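Local coordinates for cytosine deaminase (Klebsiella pneumoniae, PDB 4R85), which probably catalyses hydrolytic deamination of cytosine and 5-methylcytosine, the latter bound beside an iron(II) ion in an amidohydrolase-fold active site, at residues E227-G232 against F257-A262; N302-Q307 against A353-L358; R343-V348 against Y381-R386. All coordinates share one frame; numbering follows the deposited sequence.

Interaction 1 of 3, residues E227-G232 against F257-A262; sequences EARVRG and FRLLKA
The contact of Arg229 with Leu259 and Ala262 is a small surface packing between two helices, 220-231 and 250-263, on the outside of the amidohydrolase barrel. It shows how a long charged side chain can make its helix contact through its methylenes. The CB of Arg229 points toward the neighbouring helix; with CG anti to the backbone N (chi1 -174°), the methylenes pass beside Leu259 and Ala262, and the chain then bends at chi3. Its methylene CD meets CD1 of Leu259 at 4.1 Å, the two side chains crossing at about a right angle. The same CD lies 4.3 Å from CB of Ala262, while CG of Arg229 passes the carbonyl O of Ala262 at 4.1 Å. Leu259 CD1 also sits at the edge of the Arg229 guanidinium, near its plane, whereas the charge of that group is answered within its own helix by a salt bridge to Glu226. The contact is light, with 118 Å² buried in all, and the nearest CA atoms, those of Arg229 and Ala262, are 6.9 Å apart.

On helix 220-231, away from the contact, Glu227 and Arg231 lie one turn apart. Arg231 grips a single oxygen side-on, NE reaching Glu227 OE2 at 2.9 Å and NH2 reaching the same OE2 at 3.0 Å. NE meets the anti lone pair, and NH2 comes in from above the carboxylate plane. Asp197 and Gln200 of helix 185-202 also bind this arginine, joining the helix to its other neighbour. Deeper between the helices, Leu260 packs on Leu221 and Ala225. Gly232, with positive phi, closes helix 220-231 in a Schellman motif before strand 237-240. Such side-by-side packing of successive outer helices is typical of the (beta/alpha)8 barrel.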
loop_
_atom_site.group_PDB
_atom_site.type_symbol
_atom_site.label_atom_id
_atom_site.label_comp_id
_atom_site.label_asym_id
_atom_site.label_seq_id
_atom_site.Cartn_x
_atom_site.Cartn_y
_atom_site.Cartn_z
ATOM N N GLU A 227 14.751 12.387 -29.314
ATOM C CA GLU A 227 15.372 13.701 -29.200
ATOM C C GLU A 227 16.521 13.665 -28.204
ATOM O O GLU A 227 17.578 14.246 -28.441
ATOM C CB GLU A 227 14.332 14.751 -28.788
ATOM C CG GLU A 227 13.358 15.069 -29.925
ATOM C CD GLU A 227 14.101 15.405 -31.218
ATOM O OE1 GLU A 227 13.813 14.771 -32.263
ATOM O OE2 GLU A 227 14.983 16.297 -31.187
ATOM N N ALA A 228 16.309 12.993 -27.078
ATOM C CA ALA A 228 17.354 12.892 -26.076
ATOM C C ALA A 228 18.589 12.185 -26.647
ATOM O O ALA A 228 19.724 12.598 -26.386
ATOM C CB ALA A 228 16.837 12.158 -24.861
ATOM N N ARG A 229 18.363 11.126 -27.426
ATOM C CA ARG A 229 19.469 10.331 -27.988
ATOM C C ARG A 229 20.269 11.153 -28.998
ATOM O O ARG A 229 21.495 11.232 -28.924
ATOM C CB ARG A 229 18.943 9.050 -28.660
ATOM C CG ARG A 229 20.064 8.103 -29.146
ATOM C CD ARG A 229 19.561 7.058 -30.150
ATOM N NE ARG A 229 19.105 7.689 -31.386
ATOM C CZ ARG A 229 19.898 8.001 -32.409
ATOM N NH1 ARG A 229 21.196 7.727 -32.352
ATOM N NH2 ARG A 229 19.392 8.585 -33.492
ATOM N N VAL A 230 19.560 11.778 -29.932
ATOM C CA VAL A 230 20.177 12.589 -30.984
ATOM C C VAL A 230 20.952 13.779 -30.414
ATOM O O VAL A 230 22.032 14.137 -30.906
ATOM C CB VAL A 230 19.100 13.075 -31.981
ATOM C CG1 VAL A 230 19.598 14.252 -32.811
ATOM C CG2 VAL A 230 18.661 11.930 -32.876
ATOM N N ARG A 231 20.409 14.379 -29.361
ATOM C CA ARG A 231 21.003 15.576 -28.775
ATOM C C ARG A 231 22.084 15.220 -27.754
ATOM O O ARG A 231 22.807 16.086 -27.278
ATOM C CB ARG A 231 19.915 16.450 -28.141
ATOM C CG ARG A 231 18.959 17.084 -29.146
ATOM C CD ARG A 231 17.680 17.506 -28.450
ATOM N NE ARG A 231 16.586 17.813 -29.380
ATOM C CZ ARG A 231 16.160 19.038 -29.678
ATOM N NH1 ARG A 231 16.733 20.099 -29.129
ATOM N NH2 ARG A 231 15.141 19.200 -30.519
ATOM N N GLY A 232 22.190 13.936 -27.423
ATOM C CA GLY A 232 23.175 13.472 -26.464
ATOM C C GLY A 232 22.875 13.904 -25.038
ATOM O O GLY A 232 23.784 14.094 -24.233
ATOM N N PHE A 257 12.034 -0.589 -26.652
ATOM C CA PHE A 257 13.046 -0.742 -25.594
ATOM C C PHE A 257 14.479 -0.562 -26.099
ATOM O O PHE A 257 15.372 -0.181 -25.343
ATOM C CB PHE A 257 12.914 -2.106 -24.895
ATOM C CG PHE A 257 12.144 -2.049 -23.606
ATOM C CD1 PHE A 257 12.651 -2.635 -22.458
ATOM C CD2 PHE A 257 10.923 -1.394 -23.540
ATOM C CE1 PHE A 257 11.961 -2.582 -21.267
ATOM C CE2 PHE A 257 10.209 -1.342 -22.352
ATOM C CZ PHE A 257 10.728 -1.937 -21.212
ATOM N N ARG A 258 14.709 -0.851 -27.370
ATOM C CA ARG A 258 16.044 -0.665 -27.917
ATOM C C ARG A 258 16.416 0.816 -27.932
ATOM O O ARG A 258 17.531 1.189 -27.573
ATOM C CB ARG A 258 16.122 -1.288 -29.309
ATOM C CG ARG A 258 15.812 -2.785 -29.277
ATOM C CD ARG A 258 15.576 -3.354 -30.664
ATOM N NE ARG A 258 16.816 -3.463 -31.423
ATOM C CZ ARG A 258 17.665 -4.482 -31.317
ATOM N NH1 ARG A 258 18.776 -4.505 -32.044
ATOM N NH2 ARG A 258 17.414 -5.470 -30.474
ATOM N N LEU A 259 15.469 1.656 -28.339
ATOM C CA LEU A 259 15.655 3.103 -28.305
ATOM C C LEU A 259 15.765 3.580 -26.858
ATOM O O LEU A 259 16.596 4.430 -26.538
ATOM C CB LEU A 259 14.458 3.807 -28.962
ATOM C CG LEU A 259 14.388 5.327 -28.769
ATOM C CD1 LEU A 259 15.676 6.005 -29.248
ATOM C CD2 LEU A 259 13.167 5.901 -29.499
ATOM N N LEU A 260 14.917 3.041 -25.984
ATOM C CA LEU A 260 14.891 3.511 -24.603
ATOM C C LEU A 260 16.252 3.292 -23.956
ATOM O O LEU A 260 16.778 4.187 -23.293
ATOM C CB LEU A 260 13.787 2.829 -23.794
ATOM C CG LEU A 260 12.341 3.106 -24.215
ATOM C CD1 LEU A 260 11.363 2.516 -23.197
ATOM C CD2 LEU A 260 12.088 4.620 -24.371
ATOM N N LYS A 261 16.826 2.109 -24.181
ATOM C CA LYS A 261 18.165 1.794 -23.692
ATOM C C LYS A 261 19.232 2.709 -24.291
ATOM O O LYS A 261 20.076 3.244 -23.569
ATOM C CB LYS A 261 18.519 0.337 -23.999
ATOM C CG LYS A 261 19.874 -0.085 -23.447
ATOM C CD LYS A 261 19.917 0.132 -21.940
ATOM C CE LYS A 261 21.181 -0.441 -21.316
ATOM N NZ LYS A 261 21.307 0.000 -19.900
ATOM N N ALA A 262 19.200 2.876 -25.611
ATOM C CA ALA A 262 20.201 3.680 -26.305
ATOM C C ALA A 262 20.120 5.155 -25.896
ATOM O O ALA A 262 21.135 5.850 -25.860
ATOM C CB ALA A 262 20.042 3.539 -27.809
#

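Interaction 2 of 3, residues N302-Q307 against A353-L358; sequences NVCFAQ and ARALCL
Asn302 and Arg354 lie flat against each other where strand 303-305, the last parallel strand of the (beta/alpha)8 barrel, faces helix 350-355. The two side chains slide past one another in opposite directions, with the amide and guanidinium planes stacked and only 17° apart. Arg354 leaves its helix with CG anti to the backbone N (chi1 -179°) and stays extended as far as NE, which lays the chain from CB to the guanidinium alongside the asparagine. The amide end therefore covers the start of the arginine: ND2 of Asn302 is 3.6 Å from CB of Arg354, and CG of Asn302 is 3.7 Å from CD of Arg354. Farther out, CB of Asn302 sits over one face of the guanidinium, offset toward its rim, 3.8 Å from NH1 of Arg354.

The amide is buried, and its rotation is set from outside the stack. ND2 donates to the carbonyl O of Asn351 in the preceding turn of helix 350-355 and to OD1 of Asn266 on strand 266-269, tying helix and neighbouring strand to the same group. Arg354 runs outward to the surface. The helix ends in a Schellman motif, with Cys357 the positive-phi residue. Beside the stack, SG of Cys304 rests against CB of Ala355 at 4.4 Å.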
loop_
_atom_site.group_PDB
_atom_site.type_symbol
_atom_site.label_atom_id
_atom_site.label_comp_id
_atom_site.label_asym_id
_atom_site.label_seq_id
_atom_site.Cartn_x
_atom_site.Cartn_y
_atom_site.Cartn_z
ATOM N N ASN A 302 17.266 2.994 -15.917
ATOM C CA ASN A 302 17.024 3.540 -14.586
ATOM C C ASN A 302 15.562 3.923 -14.382
ATOM O O ASN A 302 15.032 4.750 -15.119
ATOM C CB ASN A 302 17.886 4.769 -14.344
ATOM C CG ASN A 302 17.877 5.196 -12.892
ATOM O OD1 ASN A 302 18.121 4.386 -12.001
ATOM N ND2 ASN A 302 17.575 6.463 -12.645
ATOM N N VAL A 303 14.928 3.339 -13.369
ATOM C CA VAL A 303 13.527 3.655 -13.055
ATOM C C VAL A 303 13.391 3.831 -11.537
ATOM O O VAL A 303 14.148 3.238 -10.765
ATOM C CB VAL A 303 12.561 2.559 -13.608
ATOM C CG1 VAL A 303 12.880 1.195 -12.999
ATOM C CG2 VAL A 303 11.086 2.924 -13.388
ATOM N N CYS A 304 12.467 4.677 -11.103
ATOM C CA CYS A 304 12.265 4.869 -9.674
ATOM C C CYS A 304 10.810 5.207 -9.354
ATOM O O CYS A 304 10.009 5.383 -10.266
ATOM C CB CYS A 304 13.214 5.945 -9.149
ATOM S SG CYS A 304 12.927 7.561 -9.888
ATOM N N PHE A 305 10.474 5.273 -8.066
ATOM C CA PHE A 305 9.093 5.519 -7.629
ATOM C C PHE A 305 8.931 6.889 -6.983
ATOM O O PHE A 305 9.859 7.401 -6.354
ATOM C CB PHE A 305 8.647 4.467 -6.616
ATOM C CG PHE A 305 8.468 3.093 -7.187
ATOM C CD1 PHE A 305 7.652 2.888 -8.291
ATOM C CD2 PHE A 305 9.114 1.997 -6.615
ATOM C CE1 PHE A 305 7.477 1.615 -8.824
ATOM C CE2 PHE A 305 8.942 0.715 -7.138
ATOM C CZ PHE A 305 8.126 0.528 -8.247
ATOM N N ALA A 306 7.736 7.466 -7.114
ATOM C CA ALA A 306 7.478 8.783 -6.557
ATOM C C ALA A 306 6.043 8.896 -6.053
ATOM O O ALA A 306 5.166 8.148 -6.474
ATOM C CB ALA A 306 7.741 9.853 -7.605
ATOM N N GLN A 307 5.813 9.845 -5.154
ATOM C CA GLN A 307 4.481 10.058 -4.587
ATOM C C GLN A 307 3.510 10.801 -5.507
ATOM O O GLN A 307 2.324 10.501 -5.497
ATOM C CB GLN A 307 4.578 10.767 -3.227
ATOM C CG GLN A 307 5.287 9.910 -2.177
ATOM C CD GLN A 307 5.583 10.650 -0.895
ATOM O OE1 GLN A 307 4.693 10.878 -0.080
ATOM N NE2 GLN A 307 6.841 11.016 -0.703
ATOM N N ALA A 353 18.099 9.410 -7.138
ATOM C CA ALA A 353 19.200 10.373 -7.161
ATOM C C ALA A 353 19.803 10.494 -8.562
ATOM O O ALA A 353 20.229 11.568 -8.972
ATOM C CB ALA A 353 20.274 10.004 -6.144
ATOM N N ARG A 354 19.842 9.384 -9.292
ATOM C CA ARG A 354 20.360 9.404 -10.656
ATOM C C ARG A 354 19.440 10.204 -11.583
ATOM O O ARG A 354 19.910 10.936 -12.456
ATOM C CB ARG A 354 20.522 7.979 -11.175
ATOM C CG ARG A 354 21.076 7.891 -12.583
ATOM C CD ARG A 354 21.401 6.436 -12.936
ATOM N NE ARG A 354 21.586 6.254 -14.373
ATOM C CZ ARG A 354 21.677 5.073 -14.979
ATOM N NH1 ARG A 354 21.589 3.947 -14.277
ATOM N NH2 ARG A 354 21.844 5.018 -16.294
ATOM N N ALA A 355 18.134 10.053 -11.393
ATOM C CA ALA A 355 17.145 10.786 -12.189
ATOM C C ALA A 355 17.301 12.287 -11.959
ATOM O O ALA A 355 17.146 13.092 -12.874
ATOM C CB ALA A 355 15.741 10.329 -11.840
ATOM N N LEU A 356 17.634 12.655 -10.730
ATOM C CA LEU A 356 17.806 14.059 -10.378
ATOM C C LEU A 356 19.226 14.548 -10.658
ATOM O O LEU A 356 19.546 15.699 -10.376
ATOM C CB LEU A 356 17.421 14.306 -8.912
ATOM C CG LEU A 356 15.956 14.741 -8.692
ATOM C CD1 LEU A 356 14.961 13.779 -9.319
ATOM C CD2 LEU A 356 15.636 14.929 -7.211
ATOM N N CYS A 357 20.068 13.676 -11.223
ATOM C CA CYS A 357 21.458 14.031 -11.538
ATOM C C CYS A 357 22.211 14.592 -10.344
ATOM O O CYS A 357 22.927 15.587 -10.474
ATOM C CB CYS A 357 21.523 15.057 -12.676
ATOM S SG CYS A 357 20.981 14.426 -14.262
ATOM N N LEU A 358 22.069 13.960 -9.184
ATOM C CA LEU A 358 22.721 14.478 -7.977
ATOM C C LEU A 358 24.221 14.201 -7.969
ATOM O O LEU A 358 24.993 14.937 -7.344
ATOM C CB LEU A 358 22.060 13.902 -6.723
ATOM C CG LEU A 358 20.579 14.243 -6.587
ATOM C CD1 LEU A 358 20.009 13.640 -5.312
ATOM C CD2 LEU A 358 20.378 15.763 -6.626
#

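Interaction 3 of 3, residues R343-V348 against Y381-R386; sequences RCLDFV and YEAVRR
Cys344 meets Val384, and Leu345 meets Ala383, in a buried apolar contact between the 3-10 segment 344-347 and helix 380-386. Two neighbouring residues on each side form matched pairs. SG of Cys344 touches CG1 of Val384 at 4.0 Å and lies 4.2 Å from CB of the same valine, while CD1 of Leu345 comes within 4.1 Å of CB of Ala383. The sulfur arrives there because SG stands between the backbone N and the carbonyl carbon (chi1 65°). Val384 places CG1 in the equivalent position on its own backbone, and this is the branch that receives the sulfur. Leu345 is less directly aimed: its CB does not point straight at the helix, and it is the outer methyl CD1 that closes on Ala383.

The next shell surrounds the contact with charged pairs. Arg343 grips Asp346 side-on, with NE 2.9 Å and NH1 3.0 Å from OD2 of Asp346, bracing the short 3-10 turn; a face of its guanidinium is covered by CZ of Phe347. Asp297 binds NH2 of Arg343 and Arg9 the other oxygen of Asp346, while across the contact Asp380 OD2 accepts from the backbone N of Leu345, a polar link beside the apolar pairs. On the outer side of the helix, OE1 of Glu382 accepts a somewhat bent bond from NH1 of Arg385 (3.0 Å) through its syn lone pair, tilted from the guanidinium plane, and a weak one from NE of Arg386. The second subunit receives Tyr381 OH at its Pro316 O and Arg385 NH2 at its Gly318 O.

Leucines line the surroundings: Leu330 of helix 322-332 touches Cys344, Leu341 of helix 338-342 touches Val384, and Leu345 reaches Leu323 and Leu326 of helix 322-332 and Leu47 of strand 47-57.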
loop_
_atom_site.group_PDB
_atom_site.type_symbol
_atom_site.label_atom_id
_atom_site.label_comp_id
_atom_site.label_asym_id
_atom_site.label_seq_id
_atom_site.Cartn_x
_atom_site.Cartn_y
_atom_site.Cartn_z
ATOM N N ARG A 343 17.086 -5.702 -2.923
ATOM C CA ARG A 343 17.632 -4.430 -3.420
ATOM C C ARG A 343 16.546 -3.382 -3.697
ATOM O O ARG A 343 16.791 -2.412 -4.422
ATOM C CB ARG A 343 18.481 -4.651 -4.692
ATOM C CG ARG A 343 17.831 -5.490 -5.811
ATOM C CD ARG A 343 16.682 -4.786 -6.542
ATOM N NE ARG A 343 17.125 -3.577 -7.236
ATOM C CZ ARG A 343 17.007 -3.384 -8.545
ATOM N NH1 ARG A 343 17.461 -2.261 -9.096
ATOM N NH2 ARG A 343 16.431 -4.310 -9.304
ATOM N N CYS A 344 15.351 -3.574 -3.144
ATOM C CA CYS A 344 14.218 -2.702 -3.501
ATOM C C CYS A 344 14.405 -1.244 -3.090
ATOM O O CYS A 344 13.745 -0.346 -3.634
ATOM C CB CYS A 344 12.901 -3.237 -2.932
ATOM S SG CYS A 344 12.819 -3.245 -1.122
ATOM N N LEU A 345 15.300 -0.980 -2.145
ATOM C CA LEU A 345 15.503 0.419 -1.746
ATOM C C LEU A 345 16.145 1.270 -2.855
ATOM O O LEU A 345 16.073 2.511 -2.812
ATOM C CB LEU A 345 16.287 0.530 -0.428
ATOM C CG LEU A 345 15.504 0.154 0.838
ATOM C CD1 LEU A 345 16.375 0.286 2.093
ATOM C CD2 LEU A 345 14.219 0.989 0.965
ATOM N N ASP A 346 16.747 0.609 -3.847
ATOM C CA ASP A 346 17.241 1.291 -5.052
ATOM C C ASP A 346 16.207 2.262 -5.638
ATOM O O ASP A 346 16.553 3.345 -6.115
ATOM C CB ASP A 346 17.568 0.290 -6.163
ATOM C CG ASP A 346 18.830 -0.522 -5.906
ATOM O OD1 ASP A 346 19.598 -0.221 -4.961
ATOM O OD2 ASP A 346 19.056 -1.467 -6.694
ATOM N N PHE A 347 14.944 1.854 -5.630
ATOM C CA PHE A 347 13.895 2.587 -6.345
ATOM C C PHE A 347 13.450 3.874 -5.667
ATOM O O PHE A 347 12.713 4.668 -6.263
ATOM C CB PHE A 347 12.698 1.670 -6.623
ATOM C CG PHE A 347 13.063 0.466 -7.447
ATOM C CD1 PHE A 347 13.411 0.613 -8.783
ATOM C CD2 PHE A 347 13.099 -0.797 -6.881
ATOM C CE1 PHE A 347 13.776 -0.486 -9.550
ATOM C CE2 PHE A 347 13.462 -1.898 -7.638
ATOM C CZ PHE A 347 13.799 -1.745 -8.974
ATOM N N VAL A 348 13.897 4.084 -4.430
ATOM C CA VAL A 348 13.548 5.301 -3.699
ATOM C C VAL A 348 14.772 6.006 -3.123
ATOM O O VAL A 348 14.641 6.951 -2.347
ATOM C CB VAL A 348 12.543 5.023 -2.587
ATOM C CG1 VAL A 348 11.237 4.485 -3.192
ATOM C CG2 VAL A 348 13.129 4.047 -1.585
ATOM N N TYR A 381 14.676 -5.677 2.619
ATOM C CA TYR A 381 13.480 -6.494 2.803
ATOM C C TYR A 381 12.709 -6.113 4.063
ATOM O O TYR A 381 11.496 -5.906 4.024
ATOM C CB TYR A 381 13.871 -7.969 2.873
ATOM C CG TYR A 381 12.744 -8.885 3.286
ATOM C CD1 TYR A 381 11.762 -9.257 2.380
ATOM C CD2 TYR A 381 12.664 -9.381 4.583
ATOM C CE1 TYR A 381 10.734 -10.099 2.748
ATOM C CE2 TYR A 381 11.638 -10.225 4.964
ATOM C CZ TYR A 381 10.676 -10.582 4.037
ATOM O OH TYR A 381 9.654 -11.426 4.403
ATOM N N GLU A 382 13.416 -6.029 5.184
ATOM C CA GLU A 382 12.773 -5.657 6.438
ATOM C C GLU A 382 12.273 -4.215 6.412
ATOM O O GLU A 382 11.228 -3.909 6.983
ATOM C CB GLU A 382 13.720 -5.901 7.617
ATOM C CG GLU A 382 13.915 -7.381 7.894
ATOM C CD GLU A 382 12.620 -8.046 8.352
ATOM O OE1 GLU A 382 11.924 -7.459 9.206
ATOM O OE2 GLU A 382 12.291 -9.142 7.858
ATOM N N ALA A 383 13.010 -3.338 5.738
ATOM C CA ALA A 383 12.599 -1.940 5.632
ATOM C C ALA A 383 11.209 -1.820 5.011
ATOM O O ALA A 383 10.340 -1.134 5.557
ATOM C CB ALA A 383 13.628 -1.126 4.840
ATOM N N VAL A 384 10.979 -2.509 3.894
ATOM C CA VAL A 384 9.679 -2.417 3.224
ATOM C C VAL A 384 8.600 -3.251 3.927
ATOM O O VAL A 384 7.430 -2.847 4.000
ATOM C CB VAL A 384 9.754 -2.728 1.692
ATOM C CG1 VAL A 384 9.929 -4.210 1.416
ATOM C CG2 VAL A 384 8.485 -2.202 0.979
ATOM N N ARG A 385 8.993 -4.397 4.475
ATOM C CA ARG A 385 8.025 -5.261 5.137
ATOM C C ARG A 385 7.465 -4.599 6.382
ATOM O O ARG A 385 6.263 -4.689 6.645
ATOM C CB ARG A 385 8.627 -6.606 5.535
ATOM C CG ARG A 385 7.566 -7.570 6.053
ATOM C CD ARG A 385 8.161 -8.876 6.563
ATOM N NE ARG A 385 8.952 -8.686 7.775
ATOM C CZ ARG A 385 8.449 -8.584 9.007
ATOM N NH1 ARG A 385 9.262 -8.415 10.047
ATOM N NH2 ARG A 385 7.137 -8.648 9.207
ATOM N N ARG A 386 8.347 -3.960 7.148
ATOM C CA ARG A 386 7.957 -3.332 8.406
ATOM C C ARG A 386 7.569 -1.861 8.263
ATOM O O ARG A 386 7.123 -1.256 9.233
ATOM C CB ARG A 386 9.079 -3.455 9.435
ATOM C CG ARG A 386 9.506 -4.891 9.688
ATOM C CD ARG A 386 9.880 -5.113 11.139
ATOM N NE ARG A 386 11.295 -4.895 11.403
ATOM C CZ ARG A 386 11.777 -3.897 12.139
ATOM N NH1 ARG A 386 13.088 -3.790 12.333
ATOM N NH2 ARG A 386 10.956 -3.008 12.686
#

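Overall arrangement
The three contacts lie at three places on one amidohydrolase fold. Interaction 1 comes first along the chain and is complete before interaction 2 opens; interactions 2 and 3 then alternate, since 343-348 falls between 302-307 and 353-358. Their centres lie about 18 Å (1 and 2), about 15 Å (2 and 3) and about 30 Å (1 and 3) apart. Only interactions 2 and 3 touch, chiefly where Phe305 N probably bonds to Phe347 O at 2.9 Å, joining the last barrel strand to the 3-10 segment. The series thus runs from outer helices, through the last barrel strand, where the side chain of Cys304 is about 12 Å from the iron(II) ion, to helix 380-386 at the subunit interface.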